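Local coordinates for protein pullulanase (Klebsiella oxytoca, PDB 2YOC) that hydrolyses alpha-1,6-glucosidic linkages in pullulan and related branched alpha-glucans, acting as a secreted bacterial glycoside hydrolase, at residues F344-M349 with E363-Y368; L372-E377 with D562-T567; M412-S417 with I860-Q865; S455-T460 with L940-K945. All coordinates share one frame; numbering follows the deposited sequence.

Contact 1: F344-M349 with E363-Y368; sequences FYRYAM and EVTDPY
Tyr345 and Tyr347 both bring their phenol oxygens to one carboxylate oxygen of Asp366. Tyr345 OH donates to Asp366 OD2 at 2.7 Å, arriving on the anti side and somewhat out of the carboxylate plane. Tyr347 OH donates to Asp366 OD2, also at 2.7 Å, but from above that plane and from the opposite face. Both rings stand steeply to the carboxylate, at 86° for Tyr345 and 70° for Tyr347. Asp366 reaches them because its CG lies anti to the backbone N (chi1 -151°); its other oxygen, OD1, turns back to Tyr368 N and makes an Asx turn.

The charged pair sits on the sheet face that carries Ala348 and Glu363. Arg346 approaches side-on, NE at 3.0 Å from Glu363 OE1 and NH2 at 3.2 Å from that same oxygen, both from one face of the carboxylate. Tyr311 OH also bonds to Glu363 OE1.

Between the backbones, Tyr347 and Val364 form an antiparallel hydrogen-bonded pair: Tyr347 N meets Val364 O at 2.8 Å, and Val364 N meets Tyr347 O at 2.9 Å.

The apolar part is small. Met349 CG lies 3.7 Å from Val364 CG2, on a side where Ile611 touches both residues.

Together these bonds close the hairpin of a CBM48-type beta domain and carry its grip past the last strand residue, Val364, to Asp366. With two phenols and a backbone N-H directed at it, the buried Asp366 carboxylate is probably stabilised in its charged form.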
loop_
_atom_site.group_PDB
_atom_site.type_symbol
_atom_site.label_atom_id
_atom_site.label_comp_id
_atom_site.label_asym_id
_atom_site.label_seq_id
_atom_site.Cartn_x
_atom_site.Cartn_y
_atom_site.Cartn_z
ATOM N N PHE B 344 63.606 -17.970 -11.011
ATOM C CA PHE B 344 62.786 -17.766 -9.837
ATOM C C PHE B 344 63.242 -16.500 -9.153
ATOM O O PHE B 344 64.405 -16.115 -9.277
ATOM C CB PHE B 344 62.836 -18.986 -8.914
ATOM C CG PHE B 344 62.126 -20.188 -9.488
ATOM C CD1 PHE B 344 60.736 -20.252 -9.505
ATOM C CD2 PHE B 344 62.844 -21.267 -9.981
ATOM C CE1 PHE B 344 60.082 -21.364 -10.031
ATOM C CE2 PHE B 344 62.191 -22.395 -10.475
ATOM C CZ PHE B 344 60.815 -22.428 -10.517
ATOM N N TYR B 345 62.326 -15.818 -8.477
ATOM C CA TYR B 345 62.655 -14.565 -7.819
ATOM C C TYR B 345 61.677 -14.217 -6.735
ATOM O O TYR B 345 60.532 -14.706 -6.705
ATOM C CB TYR B 345 62.737 -13.399 -8.851
ATOM C CG TYR B 345 61.399 -12.933 -9.376
ATOM C CD1 TYR B 345 60.714 -13.666 -10.336
ATOM C CD2 TYR B 345 60.829 -11.736 -8.933
ATOM C CE1 TYR B 345 59.483 -13.238 -10.828
ATOM C CE2 TYR B 345 59.586 -11.306 -9.399
ATOM C CZ TYR B 345 58.911 -12.067 -10.339
ATOM O OH TYR B 345 57.672 -11.668 -10.794
ATOM N N ARG B 346 62.123 -13.297 -5.883
ATOM C CA ARG B 346 61.361 -12.670 -4.823
ATOM C C ARG B 346 61.972 -11.287 -4.651
ATOM O O ARG B 346 63.125 -11.075 -5.037
ATOM C CB ARG B 346 61.497 -13.466 -3.520
ATOM C CG ARG B 346 60.788 -14.807 -3.536
ATOM C CD ARG B 346 60.591 -15.341 -2.155
ATOM N NE ARG B 346 61.862 -15.640 -1.502
ATOM C CZ ARG B 346 62.128 -16.782 -0.891
ATOM N NH1 ARG B 346 61.224 -17.753 -0.860
ATOM N NH2 ARG B 346 63.296 -16.960 -0.290
ATOM N N TYR B 347 61.216 -10.354 -4.089
ATOM C CA TYR B 347 61.701 -9.008 -3.801
ATOM C C TYR B 347 62.092 -8.989 -2.361
ATOM O O TYR B 347 61.289 -9.380 -1.519
ATOM C CB TYR B 347 60.608 -7.940 -4.033
ATOM C CG TYR B 347 60.165 -7.843 -5.471
ATOM C CD1 TYR B 347 61.070 -7.528 -6.478
ATOM C CD2 TYR B 347 58.849 -8.117 -5.835
ATOM C CE1 TYR B 347 60.678 -7.476 -7.809
ATOM C CE2 TYR B 347 58.442 -8.060 -7.168
ATOM C CZ TYR B 347 59.359 -7.719 -8.148
ATOM O OH TYR B 347 58.989 -7.641 -9.464
ATOM N N ALA B 348 63.327 -8.561 -2.066
ATOM C CA ALA B 348 63.799 -8.438 -0.693
ATOM C C ALA B 348 63.468 -7.014 -0.238
ATOM O O ALA B 348 64.048 -6.035 -0.742
ATOM C CB ALA B 348 65.280 -8.689 -0.621
HETATM N N MSE B 349 62.455 -6.905 0.653
HETATM C CA MSE B 349 61.951 -5.643 1.164
HETATM C C MSE B 349 62.680 -5.175 2.417
HETATM O O MSE B 349 63.166 -5.981 3.218
HETATM C CB MSE B 349 60.484 -5.798 1.547
HETATM C CG MSE B 349 59.605 -6.399 0.467
HETATM SE SE MSE B 349 59.402 -5.255 -1.081
HETATM C CE MSE B 349 58.731 -3.592 -0.164
ATOM N N GLU B 363 61.684 -11.362 2.263
ATOM C CA GLU B 363 61.593 -11.628 0.840
ATOM C C GLU B 363 60.164 -12.033 0.584
ATOM O O GLU B 363 59.635 -12.916 1.261
ATOM C CB GLU B 363 62.545 -12.726 0.413
ATOM C CG GLU B 363 63.980 -12.258 0.333
ATOM C CD GLU B 363 64.886 -13.319 -0.237
ATOM O OE1 GLU B 363 64.413 -14.096 -1.099
ATOM O OE2 GLU B 363 66.059 -13.397 0.198
ATOM N N VAL B 364 59.521 -11.323 -0.361
ATOM C CA VAL B 364 58.107 -11.460 -0.725
ATOM C C VAL B 364 58.008 -11.839 -2.203
ATOM O O VAL B 364 58.842 -11.414 -2.996
ATOM C CB VAL B 364 57.360 -10.112 -0.437
ATOM C CG1 VAL B 364 55.837 -10.261 -0.515
ATOM C CG2 VAL B 364 57.748 -9.540 0.918
ATOM N N THR B 365 56.970 -12.607 -2.568
ATOM C CA THR B 365 56.683 -12.962 -3.961
ATOM C C THR B 365 56.016 -11.752 -4.646
ATOM O O THR B 365 55.569 -10.829 -3.960
ATOM C CB THR B 365 55.832 -14.244 -4.052
ATOM O OG1 THR B 365 54.779 -14.220 -3.078
ATOM C CG2 THR B 365 56.660 -15.495 -3.909
ATOM N N ASP B 366 55.965 -11.738 -5.980
ATOM C CA ASP B 366 55.379 -10.624 -6.720
ATOM C C ASP B 366 53.852 -10.680 -6.661
ATOM O O ASP B 366 53.289 -11.732 -6.985
ATOM C CB ASP B 366 55.807 -10.713 -8.198
ATOM C CG ASP B 366 55.906 -9.407 -8.967
ATOM O OD1 ASP B 366 55.024 -8.531 -8.787
ATOM O OD2 ASP B 366 56.838 -9.276 -9.773
ATOM N N PRO B 367 53.147 -9.568 -6.354
ATOM C CA PRO B 367 51.675 -9.602 -6.460
ATOM C C PRO B 367 51.232 -9.758 -7.931
ATOM O O PRO B 367 50.144 -10.257 -8.228
ATOM C CB PRO B 367 51.234 -8.234 -5.928
ATOM C CG PRO B 367 52.443 -7.508 -5.545
ATOM C CD PRO B 367 53.651 -8.223 -6.022
ATOM N N TYR B 368 52.101 -9.307 -8.848
ATOM C CA TYR B 368 51.940 -9.360 -10.290
ATOM C C TYR B 368 52.586 -10.612 -10.900
ATOM O O TYR B 368 52.764 -10.662 -12.122
ATOM C CB TYR B 368 52.515 -8.081 -10.911
ATOM C CG TYR B 368 51.532 -6.939 -10.959
ATOM C CD1 TYR B 368 51.222 -6.212 -9.814
ATOM C CD2 TYR B 368 50.913 -6.579 -12.152
ATOM C CE1 TYR B 368 50.326 -5.140 -9.857
ATOM C CE2 TYR B 368 50.004 -5.524 -12.206
ATOM C CZ TYR B 368 49.702 -4.810 -11.053
ATOM O OH TYR B 368 48.809 -3.756 -11.116
#

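Contact 2: L372-E377 with D562-T567; sequences LSTNSE and DPEGTT. With SO4 (sulfate ion), chain O.
The carboxylate of Glu564 is the flat group that meets Thr374, and it is approached at its oxygens. Thr374 N comes nearly straight on to Glu564 OE1 at 2.7 Å. Thr374 OG1 takes the anti lone pair of that same Glu564 OE1 at 3.0 Å, at the edge turned away from OE2. OE2 forms a salt bridge with Lys315, so both oxygens are engaged. A bend at chi2 (72°) turns the glutamate's carboxylate toward Thr374, the two side chains crossing at about a right angle, and brings OE1 within reach of both its N and OG1. The proline ring of Pro563 also meets this residue: Pro563 CG touches Thr374 CG2 at 3.7 Å.

A backbone bond adds to the grip, Gly565 N donating to Leu372 O at 3.2 Å. Asp562 OD1 accepts from Glu564 N at 2.9 Å, an Asx turn at the start of this loop segment. Farther along, Thr566 OG1 donates to a sulfate oxygen, O2, at 2.9 Å; the ion, probably from the crystallisation liquor, is also held by Gln380.

The contact joins two loops. Residues 372-377 link strands 371-372 and 379-380 of the CBM48-type sheet, where Phe344 of strand 344-353 packs on Ser373 and Glu564, while 562-567 leads directly into helix 567-582.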
loop_
_atom_site.group_PDB
_atom_site.type_symbol
_atom_site.label_atom_id
_atom_site.label_comp_id
_atom_site.label_asym_id
_atom_site.label_seq_id
_atom_site.Cartn_x
_atom_site.Cartn_y
_atom_site.Cartn_z
ATOM N N LEU B 372 54.617 -19.403 -10.818
ATOM C CA LEU B 372 55.211 -19.646 -9.487
ATOM C C LEU B 372 55.885 -21.027 -9.347
ATOM O O LEU B 372 55.698 -21.893 -10.202
ATOM C CB LEU B 372 54.135 -19.537 -8.393
ATOM C CG LEU B 372 53.215 -18.318 -8.337
ATOM C CD1 LEU B 372 51.834 -18.735 -7.891
ATOM C CD2 LEU B 372 53.763 -17.262 -7.379
ATOM N N SER B 373 56.627 -21.244 -8.232
ATOM C CA SER B 373 57.232 -22.535 -7.841
ATOM C C SER B 373 56.136 -23.306 -7.046
ATOM O O SER B 373 55.038 -22.765 -6.860
ATOM C CB SER B 373 58.434 -22.291 -6.937
ATOM O OG SER B 373 58.019 -21.728 -5.704
ATOM N N THR B 374 56.426 -24.538 -6.553
ATOM C CA THR B 374 55.452 -25.322 -5.769
ATOM C C THR B 374 55.096 -24.575 -4.476
ATOM O O THR B 374 55.989 -24.043 -3.803
ATOM C CB THR B 374 55.973 -26.747 -5.509
ATOM O OG1 THR B 374 56.298 -27.357 -6.751
ATOM C CG2 THR B 374 54.972 -27.629 -4.766
ATOM N N ASN B 375 53.785 -24.521 -4.165
ATOM C CA ASN B 375 53.191 -23.856 -3.000
ATOM C C ASN B 375 53.429 -22.322 -2.949
ATOM O O ASN B 375 53.375 -21.692 -1.876
ATOM C CB ASN B 375 53.470 -24.603 -1.676
ATOM C CG ASN B 375 52.313 -24.609 -0.682
ATOM O OD1 ASN B 375 51.131 -24.672 -1.045
ATOM N ND2 ASN B 375 52.630 -24.542 0.600
ATOM N N SER B 376 53.663 -21.730 -4.159
ATOM C CA SER B 376 53.817 -20.301 -4.419
ATOM C C SER B 376 54.921 -19.631 -3.595
ATOM O O SER B 376 54.841 -18.438 -3.293
ATOM C CB SER B 376 52.465 -19.607 -4.253
ATOM O OG SER B 376 51.416 -20.432 -4.745
ATOM N N GLU B 377 55.969 -20.399 -3.261
ATOM C CA GLU B 377 57.092 -19.915 -2.447
ATOM C C GLU B 377 57.935 -18.875 -3.168
ATOM O O GLU B 377 58.467 -17.968 -2.515
ATOM C CB GLU B 377 57.990 -21.060 -1.975
ATOM C CG GLU B 377 57.303 -22.053 -1.058
ATOM C CD GLU B 377 58.157 -23.251 -0.690
ATOM O OE1 GLU B 377 59.203 -23.462 -1.349
ATOM O OE2 GLU B 377 57.772 -23.987 0.248
ATOM N N ASP B 562 52.116 -31.141 -12.361
ATOM C CA ASP B 562 53.373 -30.702 -11.741
ATOM C C ASP B 562 53.265 -29.196 -11.393
ATOM O O ASP B 562 53.271 -28.341 -12.298
ATOM C CB ASP B 562 54.593 -31.015 -12.643
ATOM C CG ASP B 562 55.964 -30.625 -12.087
ATOM O OD1 ASP B 562 56.017 -29.910 -11.042
ATOM O OD2 ASP B 562 56.984 -31.020 -12.697
ATOM N N PRO B 563 53.178 -28.867 -10.080
ATOM C CA PRO B 563 53.028 -27.452 -9.672
ATOM C C PRO B 563 54.316 -26.631 -9.662
ATOM O O PRO B 563 54.297 -25.460 -9.292
ATOM C CB PRO B 563 52.434 -27.562 -8.266
ATOM C CG PRO B 563 53.027 -28.796 -7.726
ATOM C CD PRO B 563 53.137 -29.758 -8.906
ATOM N N GLU B 564 55.441 -27.251 -10.018
ATOM C CA GLU B 564 56.720 -26.561 -10.047
ATOM C C GLU B 564 56.943 -25.971 -11.434
ATOM O O GLU B 564 57.245 -26.702 -12.387
ATOM C CB GLU B 564 57.859 -27.508 -9.632
ATOM C CG GLU B 564 59.230 -26.858 -9.563
ATOM C CD GLU B 564 59.525 -25.884 -8.429
ATOM O OE1 GLU B 564 58.684 -25.697 -7.513
ATOM O OE2 GLU B 564 60.635 -25.304 -8.472
ATOM N N GLY B 565 56.762 -24.661 -11.528
ATOM C CA GLY B 565 56.994 -23.946 -12.763
ATOM C C GLY B 565 55.777 -23.674 -13.599
ATOM O O GLY B 565 54.654 -23.561 -13.091
ATOM N N THR B 566 56.032 -23.535 -14.904
ATOM C CA THR B 566 55.072 -23.169 -15.948
ATOM C C THR B 566 54.085 -24.243 -16.340
ATOM O O THR B 566 53.051 -23.899 -16.913
ATOM C CB THR B 566 55.796 -22.605 -17.166
ATOM O OG1 THR B 566 56.554 -23.646 -17.810
ATOM C CG2 THR B 566 56.673 -21.418 -16.818
ATOM N N THR B 567 54.368 -25.533 -16.041
ATOM C CA THR B 567 53.451 -26.633 -16.393
ATOM C C THR B 567 51.951 -26.274 -16.216
ATOM O O THR B 567 51.156 -26.532 -17.125
ATOM C CB THR B 567 53.904 -27.955 -15.757
ATOM O OG1 THR B 567 54.943 -28.489 -16.569
ATOM C CG2 THR B 567 52.796 -28.977 -15.647
HETATM S S SO4 O . 59.700 -24.701 -16.593
HETATM O O1 SO4 O . 59.552 -24.325 -15.167
HETATM O O2 SO4 O . 59.440 -23.518 -17.436
HETATM O O3 SO4 O . 58.699 -25.745 -16.948
HETATM O O4 SO4 O . 61.064 -25.210 -16.856
#

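Contact 3: M412-S417 with I860-Q865; sequences MTIHES and IAFDQQ
Ile414 and Phe862 lie side by side on the same face of two parallel strands, their side chains crossing at a slant. Ile414 CD1 comes up to the ring edge, 3.8 Å from Phe862 CD2, and also reaches Ile860 CG2 at 4.0 Å. Phe862 CG stands anti to its backbone N (chi1 179°), which carries the ring along the strand until its CZ edge meets the Glu416 side chain. There Glu416 OE2 lies in the ring plane, 3.5 Å from Phe862 CZ, with carboxylate and ring 79° apart. That oxygen is also hydrogen-bonded to His821 ND1, so the glutamate is tied to a neighbouring loop as it passes the phenylalanine.

On the face carrying Thr413, Ala861 and Asp863, the imidazole of His415 tilts toward the end of the other strand. Gln865 CA sits over one ring face, 3.8 Å from the centroid, as a CH-pi contact displaced toward the rim on the NE2 side.

The backbones run parallel, 18° apart, and stay in step from Thr413 with Ala861 to Glu416 with Gln864. Ile414 N to Ala861 O and Glu416 N to Asp863 O, each 2.9 Å, are the straight rungs; those from Ala861 N and Asp863 N are weak.

These are the first and last strands of the eight-stranded barrel, so their pairing shuts it, as in the catalytic barrel of family 13 glycoside hydrolases. Ile414 and Phe862 point inward to Phe692 and Phe720, while His415 and Asp863 face helix 927-945 and its Tyr937.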
loop_
_atom_site.group_PDB
_atom_site.type_symbol
_atom_site.label_atom_id
_atom_site.label_comp_id
_atom_site.label_asym_id
_atom_site.label_seq_id
_atom_site.Cartn_x
_atom_site.Cartn_y
_atom_site.Cartn_z
HETATM N N MSE B 412 22.762 -17.279 -22.403
HETATM C CA MSE B 412 23.681 -17.816 -21.386
HETATM C C MSE B 412 23.034 -18.792 -20.398
HETATM O O MSE B 412 22.124 -18.415 -19.657
HETATM C CB MSE B 412 24.381 -16.671 -20.642
HETATM C CG MSE B 412 25.708 -17.047 -20.002
HETATM SE SE MSE B 412 26.532 -15.512 -19.068
HETATM C CE MSE B 412 27.178 -14.513 -20.654
ATOM N N THR B 413 23.534 -20.055 -20.401
ATOM C CA THR B 413 23.083 -21.154 -19.538
ATOM C C THR B 413 24.317 -21.744 -18.826
ATOM O O THR B 413 25.050 -22.560 -19.396
ATOM C CB THR B 413 22.243 -22.134 -20.382
ATOM O OG1 THR B 413 21.066 -21.453 -20.780
ATOM C CG2 THR B 413 21.818 -23.349 -19.624
ATOM N N ILE B 414 24.555 -21.278 -17.595
ATOM C CA ILE B 414 25.740 -21.578 -16.762
ATOM C C ILE B 414 25.620 -22.836 -15.924
ATOM O O ILE B 414 24.583 -23.063 -15.297
ATOM C CB ILE B 414 26.161 -20.361 -15.875
ATOM C CG1 ILE B 414 26.111 -19.048 -16.655
ATOM C CG2 ILE B 414 27.544 -20.564 -15.289
ATOM C CD1 ILE B 414 26.068 -17.817 -15.759
ATOM N N HIS B 415 26.730 -23.616 -15.888
ATOM C CA HIS B 415 26.952 -24.845 -15.144
ATOM C C HIS B 415 28.179 -24.547 -14.283
ATOM O O HIS B 415 29.295 -24.498 -14.806
ATOM C CB HIS B 415 27.262 -25.997 -16.123
ATOM C CG HIS B 415 27.087 -27.371 -15.539
ATOM N ND1 HIS B 415 25.823 -27.910 -15.332
ATOM C CD2 HIS B 415 28.017 -28.283 -15.165
ATOM C CE1 HIS B 415 26.022 -29.120 -14.833
ATOM N NE2 HIS B 415 27.324 -29.395 -14.721
ATOM N N GLU B 416 27.965 -24.277 -12.994
ATOM C CA GLU B 416 29.019 -23.922 -12.038
ATOM C C GLU B 416 29.687 -25.186 -11.505
ATOM O O GLU B 416 29.134 -25.899 -10.650
ATOM C CB GLU B 416 28.427 -23.073 -10.907
ATOM C CG GLU B 416 29.415 -22.571 -9.880
ATOM C CD GLU B 416 28.814 -22.232 -8.528
ATOM O OE1 GLU B 416 28.175 -23.120 -7.909
ATOM O OE2 GLU B 416 29.032 -21.087 -8.065
ATOM N N SER B 417 30.896 -25.434 -11.992
ATOM C CA SER B 417 31.716 -26.611 -11.695
ATOM C C SER B 417 32.973 -26.311 -10.835
ATOM O O SER B 417 33.371 -25.143 -10.701
ATOM C CB SER B 417 32.113 -27.282 -13.007
ATOM O OG SER B 417 31.173 -26.979 -14.030
ATOM N N ILE B 860 19.280 -14.566 -17.024
ATOM C CA ILE B 860 20.335 -15.532 -17.296
ATOM C C ILE B 860 20.219 -16.765 -16.379
ATOM O O ILE B 860 20.089 -16.645 -15.168
ATOM C CB ILE B 860 21.717 -14.857 -17.293
ATOM C CG1 ILE B 860 21.804 -13.882 -18.505
ATOM C CG2 ILE B 860 22.867 -15.889 -17.291
ATOM C CD1 ILE B 860 22.890 -12.853 -18.461
ATOM N N ALA B 861 20.193 -17.948 -16.992
ATOM C CA ALA B 861 20.071 -19.229 -16.313
ATOM C C ALA B 861 21.410 -19.665 -15.767
ATOM O O ALA B 861 22.385 -19.768 -16.510
ATOM C CB ALA B 861 19.530 -20.264 -17.275
ATOM N N PHE B 862 21.460 -19.885 -14.460
ATOM C CA PHE B 862 22.628 -20.355 -13.730
ATOM C C PHE B 862 22.183 -21.530 -12.899
ATOM O O PHE B 862 21.070 -21.555 -12.371
ATOM C CB PHE B 862 23.143 -19.259 -12.798
ATOM C CG PHE B 862 24.347 -19.584 -11.936
ATOM C CD1 PHE B 862 24.204 -20.305 -10.755
ATOM C CD2 PHE B 862 25.602 -19.073 -12.244
ATOM C CE1 PHE B 862 25.306 -20.577 -9.952
ATOM C CE2 PHE B 862 26.700 -19.354 -11.440
ATOM C CZ PHE B 862 26.541 -20.097 -10.301
ATOM N N ASP B 863 23.077 -22.489 -12.757
ATOM C CA ASP B 863 22.839 -23.666 -11.966
ATOM C C ASP B 863 24.129 -24.353 -11.542
ATOM O O ASP B 863 25.157 -24.285 -12.231
ATOM C CB ASP B 863 21.928 -24.653 -12.707
ATOM C CG ASP B 863 21.481 -25.832 -11.861
ATOM O OD1 ASP B 863 21.319 -25.652 -10.597
ATOM O OD2 ASP B 863 21.307 -26.924 -12.433
ATOM N N GLN B 864 24.045 -25.049 -10.391
ATOM C CA GLN B 864 25.123 -25.800 -9.786
ATOM C C GLN B 864 25.364 -27.087 -10.571
ATOM O O GLN B 864 24.412 -27.778 -10.955
ATOM C CB GLN B 864 24.730 -26.134 -8.348
ATOM C CG GLN B 864 25.838 -26.825 -7.594
ATOM C CD GLN B 864 25.420 -27.258 -6.228
ATOM O OE1 GLN B 864 24.252 -27.585 -5.967
ATOM N NE2 GLN B 864 26.395 -27.311 -5.334
ATOM N N GLN B 865 26.638 -27.435 -10.763
ATOM C CA GLN B 865 26.985 -28.715 -11.370
ATOM C C GLN B 865 26.371 -29.802 -10.461
ATOM O O GLN B 865 26.490 -29.717 -9.240
ATOM C CB GLN B 865 28.518 -28.862 -11.455
ATOM C CG GLN B 865 29.052 -30.286 -11.323
ATOM C CD GLN B 865 30.417 -30.356 -10.686
ATOM O OE1 GLN B 865 30.874 -29.444 -9.983
ATOM N NE2 GLN B 865 31.071 -31.484 -10.879
#

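Contact 4: S455-T460 with L940-K945; sequences SASGVT and LTELRK
Lys945 reaches from one helix across to Ala456 and Gly458 at the end of another. Its CB already heads for that segment, and CG is set between the backbone N and the carbonyl carbon (chi1 59°), passing Ser457 O at a loose distance. Next, Lys945 CD settles 3.6 Å from Gly458 CA. Bends at the last two torsions then swing CE and the ammonium back toward the helix end: CE passes near Ala456 O, and Lys945 NZ donates to Ala456 O at 3.2 Å, moderately tilted from the carbonyl plane.

One turn earlier, Thr941 does the closer work. Thr941 OG1 donates to Ser457 O at 2.6 Å, standing steeply above the carbonyl plane, 71° out of it. The same hydroxyl is hydrogen-bonded to Gln938 O in its own helix, so its single proton is probably shared between the two. Its methyl, CG2, meets Val459 CG2 at 4.1 Å. Glu942 lays its CG against Ser457 CB at 3.8 Å, while Ser457 OG bonds to Gln938 OE1.

Gly458, with positive phi (128°), takes the chain out of helix 446-457, and the carbonyls of that last turn are the ones Lys945 and Thr941 find; an ammonium there should suit the helix's negative end. Helix 927-945, which also packs on helix 840-855, thus lies beside the first barrel helix, consistent with the place of the final helix in a (beta/alpha)8 barrel.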
loop_
_atom_site.group_PDB
_atom_site.type_symbol
_atom_site.label_atom_id
_atom_site.label_comp_id
_atom_site.label_asym_id
_atom_site.label_seq_id
_atom_site.Cartn_x
_atom_site.Cartn_y
_atom_site.Cartn_z
ATOM N N SER B 455 26.028 -29.885 -23.144
ATOM C CA SER B 455 26.384 -28.832 -24.081
ATOM C C SER B 455 25.536 -28.896 -25.319
ATOM O O SER B 455 25.217 -27.863 -25.913
ATOM C CB SER B 455 27.848 -28.946 -24.492
ATOM O OG SER B 455 28.197 -27.842 -25.313
ATOM N N ALA B 456 25.227 -30.110 -25.741
ATOM C CA ALA B 456 24.463 -30.360 -26.941
ATOM C C ALA B 456 22.988 -30.038 -26.750
ATOM O O ALA B 456 22.291 -29.722 -27.716
ATOM C CB ALA B 456 24.648 -31.802 -27.354
ATOM N N SER B 457 22.513 -30.128 -25.515
ATOM C CA SER B 457 21.118 -29.879 -25.195
ATOM C C SER B 457 20.871 -28.425 -24.773
ATOM O O SER B 457 19.725 -28.050 -24.536
ATOM C CB SER B 457 20.621 -30.859 -24.130
ATOM O OG SER B 457 20.822 -32.207 -24.523
ATOM N N GLY B 458 21.924 -27.618 -24.674
ATOM C CA GLY B 458 21.729 -26.214 -24.325
ATOM C C GLY B 458 22.512 -25.586 -23.191
ATOM O O GLY B 458 22.279 -24.420 -22.886
ATOM N N VAL B 459 23.433 -26.301 -22.543
ATOM C CA VAL B 459 24.242 -25.647 -21.509
ATOM C C VAL B 459 25.364 -24.919 -22.271
ATOM O O VAL B 459 26.075 -25.533 -23.066
ATOM C CB VAL B 459 24.712 -26.606 -20.399
ATOM C CG1 VAL B 459 25.681 -25.913 -19.467
ATOM C CG2 VAL B 459 23.516 -27.140 -19.615
ATOM N N THR B 460 25.411 -23.604 -22.151
ATOM C CA THR B 460 26.320 -22.793 -22.955
ATOM C C THR B 460 27.641 -22.448 -22.281
ATOM O O THR B 460 28.659 -22.304 -22.961
ATOM C CB THR B 460 25.595 -21.521 -23.418
ATOM O OG1 THR B 460 25.428 -20.631 -22.309
ATOM C CG2 THR B 460 24.224 -21.815 -24.032
ATOM N N LEU B 940 14.437 -29.060 -20.703
ATOM C CA LEU B 940 14.353 -27.662 -20.297
ATOM C C LEU B 940 15.347 -26.760 -21.017
ATOM O O LEU B 940 14.982 -25.655 -21.437
ATOM C CB LEU B 940 14.527 -27.550 -18.772
ATOM C CG LEU B 940 13.424 -28.105 -17.865
ATOM C CD1 LEU B 940 13.782 -27.883 -16.414
ATOM C CD2 LEU B 940 12.086 -27.428 -18.112
ATOM N N THR B 941 16.604 -27.220 -21.150
ATOM C CA THR B 941 17.647 -26.450 -21.818
ATOM C C THR B 941 17.364 -26.405 -23.306
ATOM O O THR B 941 17.528 -25.343 -23.924
ATOM C CB THR B 941 19.080 -26.950 -21.464
ATOM O OG1 THR B 941 19.283 -28.275 -21.957
ATOM C CG2 THR B 941 19.412 -26.856 -19.969
ATOM N N GLU B 942 16.914 -27.543 -23.881
ATOM C CA GLU B 942 16.574 -27.636 -25.308
ATOM C C GLU B 942 15.482 -26.622 -25.636
ATOM O O GLU B 942 15.616 -25.856 -26.603
ATOM C CB GLU B 942 16.176 -29.067 -25.715
ATOM C CG GLU B 942 17.369 -30.007 -25.837
ATOM C CD GLU B 942 17.099 -31.419 -26.320
ATOM O OE1 GLU B 942 16.835 -32.315 -25.481
ATOM O OE2 GLU B 942 17.223 -31.638 -27.546
ATOM N N LEU B 943 14.451 -26.559 -24.767
ATOM C CA LEU B 943 13.346 -25.611 -24.861
ATOM C C LEU B 943 13.845 -24.158 -24.895
ATOM O O LEU B 943 13.479 -23.415 -25.805
ATOM C CB LEU B 943 12.355 -25.821 -23.705
ATOM C CG LEU B 943 11.512 -27.101 -23.780
ATOM C CD1 LEU B 943 10.870 -27.404 -22.452
ATOM C CD2 LEU B 943 10.475 -27.024 -24.872
ATOM N N ARG B 944 14.722 -23.785 -23.920
ATOM C CA ARG B 944 15.355 -22.462 -23.767
ATOM C C ARG B 944 16.007 -22.031 -25.076
ATOM O O ARG B 944 15.849 -20.872 -25.482
ATOM C CB ARG B 944 16.384 -22.513 -22.625
ATOM C CG ARG B 944 17.159 -21.229 -22.399
ATOM C CD ARG B 944 17.831 -21.205 -21.055
ATOM N NE ARG B 944 18.417 -19.898 -20.762
ATOM C CZ ARG B 944 17.802 -18.912 -20.116
ATOM N NH1 ARG B 944 16.558 -19.070 -19.677
ATOM N NH2 ARG B 944 18.431 -17.760 -19.894
ATOM N N LYS B 945 16.717 -22.972 -25.755
ATOM C CA LYS B 945 17.355 -22.681 -27.034
ATOM C C LYS B 945 16.412 -22.850 -28.252
ATOM O O LYS B 945 16.806 -22.527 -29.375
ATOM C CB LYS B 945 18.702 -23.431 -27.190
ATOM C CG LYS B 945 18.651 -24.954 -27.108
ATOM C CD LYS B 945 20.013 -25.569 -27.379
ATOM C CE LYS B 945 20.067 -26.382 -28.647
ATOM N NZ LYS B 945 19.776 -27.814 -28.380
#

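In the fold
From the N terminus, contact 1 comes first and is local, closing a hairpin within the CBM48-type domain before any other contact opens. Contact 2 then leaves the same sheet and closes 185 residues later at the entry to helix 567-582, tying that domain to the barrel region. Contact 3 opens at 412 and contact 4 at 455, both inside the loop of contact 2, yet they close far beyond it, at 860 and 940; contacts 2, 3 and 4 therefore all cross, and none nests. Contacts 1 and 2 touch through Arg346 NH1 and Glu377 O, contacts 3 and 4 through Thr460 OG1 and Thr413 N. The centres of contacts 2 and 3 are about 31 Å apart.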